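Local structure of nucleoside phosphorylase, putative (Trypanosoma brucei, 3BJE) at residues A[182-185]-A[186-190]; A[217-220]-A[221-225]. The protein acts as a homodimeric uridine phosphorylase, an enzyme that splits uridine with phosphate into uracil and ribose 1-phosphate. One frame throughout, in Å; residues are numbered along the deposited sequence.

Contact 1 (A[182-185]-A[186-190])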
loop_
_atom_site.group_PDB
_atom_site.type_symbol
_atom_site.label_atom_id
_atom_site.label_comp_id
_atom_site.label_asym_id
_atom_site.label_seq_id
_atom_site.Cartn_x
_atom_site.Cartn_y
_atom_site.Cartn_z
ATOM N N ARG A 182 18.410 -5.947 -12.994
ATOM C CA ARG A 182 18.969 -4.781 -13.664
ATOM C C ARG A 182 20.232 -4.294 -12.965
ATOM O O ARG A 182 20.287 -4.240 -11.741
ATOM C CB ARG A 182 17.932 -3.668 -13.789
ATOM C CG ARG A 182 16.991 -3.928 -14.945
ATOM C CD ARG A 182 15.789 -3.035 -14.926
ATOM N NE ARG A 182 16.105 -1.613 -14.887
ATOM C CZ ARG A 182 16.449 -0.876 -15.938
ATOM N NH1 ARG A 182 16.574 -1.422 -17.146
ATOM N NH2 ARG A 182 16.681 0.430 -15.777
ATOM N N GLU A 183 21.240 -3.932 -13.753
ATOM C CA GLU A 183 22.506 -3.497 -13.197
ATOM C C GLU A 183 22.333 -2.216 -12.403
ATOM O O GLU A 183 21.480 -1.383 -12.712
ATOM C CB GLU A 183 23.543 -3.314 -14.307
ATOM C CG GLU A 183 24.032 -4.647 -14.874
ATOM C CD GLU A 183 25.035 -4.480 -15.992
ATOM O OE1 GLU A 183 26.062 -3.793 -15.778
ATOM O OE2 GLU A 183 24.796 -5.042 -17.086
ATOM N N THR A 184 23.117 -2.092 -11.340
ATOM C CA THR A 184 23.074 -0.920 -10.492
ATOM C C THR A 184 24.490 -0.370 -10.380
ATOM O O THR A 184 25.462 -1.020 -10.782
ATOM C CB THR A 184 22.539 -1.251 -9.086
ATOM O OG1 THR A 184 23.480 -2.076 -8.401
ATOM C CG2 THR A 184 21.209 -1.997 -9.157
ATOM N N SER A 185 24.600 0.839 -9.845
ATOM C CA SER A 185 25.896 1.488 -9.667
ATOM C C SER A 185 26.748 0.732 -8.661
ATOM O O SER A 185 26.234 -0.080 -7.889
ATOM C CB SER A 185 25.691 2.896 -9.150
ATOM O OG SER A 185 25.166 2.861 -7.832
ATOM N N LYS A 186 28.044 1.018 -8.661
ATOM C CA LYS A 186 28.942 0.450 -7.670
ATOM C C LYS A 186 28.491 0.798 -6.249
ATOM O O LYS A 186 28.507 -0.072 -5.362
ATOM C CB LYS A 186 30.378 0.926 -7.896
ATOM C CG LYS A 186 30.987 0.486 -9.215
ATOM C CD LYS A 186 31.088 -1.028 -9.338
ATOM C CE LYS A 186 31.970 -1.428 -10.524
ATOM N NZ LYS A 186 32.049 -2.914 -10.699
ATOM N N ASP A 187 28.068 2.043 -6.025
ATOM C CA ASP A 187 27.605 2.433 -4.694
ATOM C C ASP A 187 26.389 1.603 -4.256
ATOM O O ASP A 187 26.317 1.122 -3.114
ATOM C CB ASP A 187 27.264 3.917 -4.657
ATOM C CG ASP A 187 28.485 4.796 -4.542
ATOM O OD1 ASP A 187 29.607 4.286 -4.313
ATOM O OD2 ASP A 187 28.320 6.028 -4.662
ATOM N N GLN A 188 25.431 1.424 -5.163
ATOM C CA GLN A 188 24.256 0.604 -4.838
ATOM C C GLN A 188 24.615 -0.875 -4.601
ATOM O O GLN A 188 24.008 -1.545 -3.749
ATOM C CB GLN A 188 23.198 0.729 -5.935
ATOM C CG GLN A 188 22.435 2.046 -5.886
ATOM C CD GLN A 188 21.309 2.142 -6.887
ATOM O OE1 GLN A 188 20.515 1.215 -7.045
ATOM N NE2 GLN A 188 21.228 3.280 -7.578
ATOM N N GLN A 189 25.581 -1.396 -5.354
ATOM C CA GLN A 189 26.028 -2.775 -5.134
ATOM C C GLN A 189 26.624 -2.944 -3.735
ATOM O O GLN A 189 26.407 -3.976 -3.077
ATOM C CB GLN A 189 27.065 -3.184 -6.177
ATOM C CG GLN A 189 26.481 -3.445 -7.547
ATOM C CD GLN A 189 27.544 -3.646 -8.593
ATOM O OE1 GLN A 189 28.501 -4.390 -8.384
ATOM N NE2 GLN A 189 27.394 -2.971 -9.727
ATOM N N GLU A 190 27.371 -1.938 -3.279
ATOM C CA GLU A 190 27.978 -1.964 -1.953
ATOM C C GLU A 190 26.911 -1.893 -0.852
ATOM O O GLU A 190 26.966 -2.635 0.130
ATOM C CB GLU A 190 28.981 -0.812 -1.818
ATOM C CG GLU A 190 29.709 -0.751 -0.480
ATOM C CD GLU A 190 30.600 -1.965 -0.184
ATOM O OE1 GLU A 190 30.763 -2.878 -1.042
ATOM O OE2 GLU A 190 31.138 -1.993 0.942
HETATM O O HOH W 1 22.304 -3.119 -5.969
#
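Ser185 N-caps helix 186-198, and Gln188 and Gln189 of the first turn reach back to it and to Thr184. Lys186 opens the helix and meets Ser185 mainly through its backbone, while its side chain leads off from the 182-185 segment. Asp187 passes CB near Ser185 OG; its carboxylate is engaged elsewhere, OD1 accepting from the backbone N of Ser282. At Gln188 the capping bond forms: its backbone N donates to Ser185 OG at 3.0 Å and nearly straight, 165° at the hydrogen. Ser185 OG can reach it because chi1 of 67° sets the hydroxyl between its own backbone N and carbonyl carbon. The CB of Gln188 also lies 3.7 Å from Thr184 OG1, and a water 2.9 Å from that same Thr184 OG1 makes a weak bond to the Gln188 carbonyl. Gln189 reaches back twice. Its backbone N gives the first helical bond, 2.9 Å to Ser185 O, and its side chain runs past Thr184, CG 3.4 Å from OG1, until NE2 donates to Thr184 O at 2.9 Å. Thr184 O lies in the plane of the Gln189 amide, yet NE2 stands 42° above the plane of the Thr184 carbonyl. The cap thus supplies an acceptor for Gln188 N, and the Gln189 amide ties the incoming loop to the helix start.

Contact 2 (A[217-220]-A[221-225])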
loop_
_atom_site.group_PDB
_atom_site.type_symbol
_atom_site.label_atom_id
_atom_site.label_comp_id
_atom_site.label_asym_id
_atom_site.label_seq_id
_atom_site.Cartn_x
_atom_site.Cartn_y
_atom_site.Cartn_z
ATOM N N LYS A 217 20.359 17.705 -4.477
ATOM C CA LYS A 217 21.104 18.971 -4.406
ATOM C C LYS A 217 20.160 20.147 -4.199
ATOM O O LYS A 217 20.418 21.016 -3.367
ATOM C CB LYS A 217 21.927 19.189 -5.680
ATOM C CG LYS A 217 22.875 20.393 -5.646
ATOM C CD LYS A 217 23.345 20.760 -7.053
ATOM C CE LYS A 217 24.444 21.820 -7.024
ATOM N NZ LYS A 217 24.884 22.245 -8.389
ATOM N N SER A 218 19.072 20.169 -4.968
ATOM C CA SER A 218 18.072 21.232 -4.877
ATOM C C SER A 218 17.442 21.312 -3.483
ATOM O O SER A 218 17.313 22.402 -2.915
ATOM C CB SER A 218 16.987 21.040 -5.939
ATOM O OG SER A 218 17.511 21.194 -7.249
ATOM N N ILE A 219 17.066 20.161 -2.930
ATOM C CA ILE A 219 16.500 20.103 -1.576
ATOM C C ILE A 219 17.480 20.679 -0.527
ATOM O O ILE A 219 17.113 21.552 0.270
ATOM C CB ILE A 219 16.065 18.684 -1.192
ATOM C CG1 ILE A 219 14.900 18.224 -2.079
ATOM C CG2 ILE A 219 15.643 18.652 0.280
ATOM C CD1 ILE A 219 14.618 16.710 -2.034
ATOM N N CYS A 220 18.728 20.220 -0.574
ATOM C CA CYS A 220 19.751 20.670 0.377
ATOM C C CYS A 220 20.010 22.163 0.272
ATOM O O CYS A 220 20.112 22.856 1.290
ATOM C CB CYS A 220 21.054 19.900 0.171
ATOM S SG CYS A 220 20.872 18.152 0.561
ATOM N N ALA A 221 20.130 22.652 -0.959
ATOM C CA ALA A 221 20.290 24.078 -1.194
ATOM C C ALA A 221 19.114 24.867 -0.629
ATOM O O ALA A 221 19.303 25.935 -0.053
ATOM C CB ALA A 221 20.475 24.361 -2.674
ATOM N N ALA A 222 17.902 24.342 -0.785
ATOM C CA ALA A 222 16.720 25.014 -0.256
ATOM C C ALA A 222 16.730 25.049 1.278
ATOM O O ALA A 222 16.335 26.049 1.878
ATOM C CB ALA A 222 15.443 24.377 -0.791
ATOM N N CYS A 223 17.198 23.967 1.904
ATOM C CA CYS A 223 17.350 23.925 3.364
ATOM C C CYS A 223 18.335 24.978 3.830
ATOM O O CYS A 223 18.058 25.734 4.761
ATOM C CB CYS A 223 17.853 22.566 3.832
ATOM S SG CYS A 223 16.629 21.236 3.691
ATOM N N ASP A 224 19.488 25.009 3.175
ATOM C CA ASP A 224 20.508 26.017 3.481
ATOM C C ASP A 224 19.976 27.438 3.372
ATOM O O ASP A 224 20.222 28.274 4.245
ATOM C CB ASP A 224 21.718 25.834 2.568
ATOM C CG ASP A 224 22.518 24.592 2.913
ATOM O OD1 ASP A 224 22.291 24.016 4.008
ATOM O OD2 ASP A 224 23.372 24.186 2.093
ATOM N N ALA A 225 19.246 27.705 2.297
ATOM C CA ALA A 225 18.687 29.029 2.051
ATOM C C ALA A 225 17.696 29.414 3.143
ATOM O O ALA A 225 17.680 30.564 3.606
ATOM C CB ALA A 225 18.028 29.077 0.688
#
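Four successive carbonyls, from Lys217 to Cys220, accept the backbone N-H groups of Ala221 to Asp224, the i to i+4 ladder of a regular alpha-helix. All four bonds have the same length: Ala221 N to Lys217 O, for example, measures 2.9 Å, and Asp224 N to Cys220 O is also 2.9 Å. The ladder runs on with Ala225 N to Ala221 O, so nothing interrupts this middle portion of helix 213-228.

Side-chain contacts within this stretch of helix are few and mostly made with carbonyl oxygens. The methyl of Ala221 lies 3.4 Å from Lys217 O, and that of Ala222 sits 3.4 Å from Ile219 O. In Asp224, CG is 3.4 Å from Cys220 O, but the carboxylate finds its polar partner outside it, where OD1 is hydrogen-bonded to Tyr239 OH. Ser218 OG, in one of its two conformers, likewise turns back along its own helix and bonds to the carbonyl of Asn214.

Apolar side-chain contact comes down to one loose pair, Ile219 CG2 against Cys223 SG at 4.4 Å. The sulfur is brought there by a chi1 of -71°, which places SG beside its own backbone N and opposite the carbonyl carbon; it also lies 3.5 Å from Ile219 O.

Ile219 and Cys223 are buried and, with the partly exposed Cys220 and Ala222, form the inward face of the helix. Ile219 packs on Val163 and Cys223 on Leu161, both of strand 161-169, while Cys220 and Cys223 meet Tyr239 at the start of strand 239-246, with Ile241 also touching Cys220. Ala222 lies on Ile341 and Ala345, Ile219 on Ala345 and Cys223 on Ile341, so helix 213-228 is packed against both these strands and helix 329-348.

How the contacts relate
Contacts 1 and 2 follow one another along the chain, the first at the start of helix 186-198 and the second in the middle of helix 213-228, with strand 207-210 between them in the sequence. Their centres are about 26 Å apart and their nearest atoms about 14 Å, so they do not touch. Contact 1 lies at the surface, its centre about 20 Å from the centre of the chain, whereas contact 2 is partly buried. Neither contributes to the uracil, ribose 1-phosphate or calcium sites; in contact 2 the side chain of Ile219 is about 14 Å from a bound ribose 1-phosphate. Near the subunit interface, Arg182 of contact 1 packs on His264 of the second subunit, while no other chain touches contact 2.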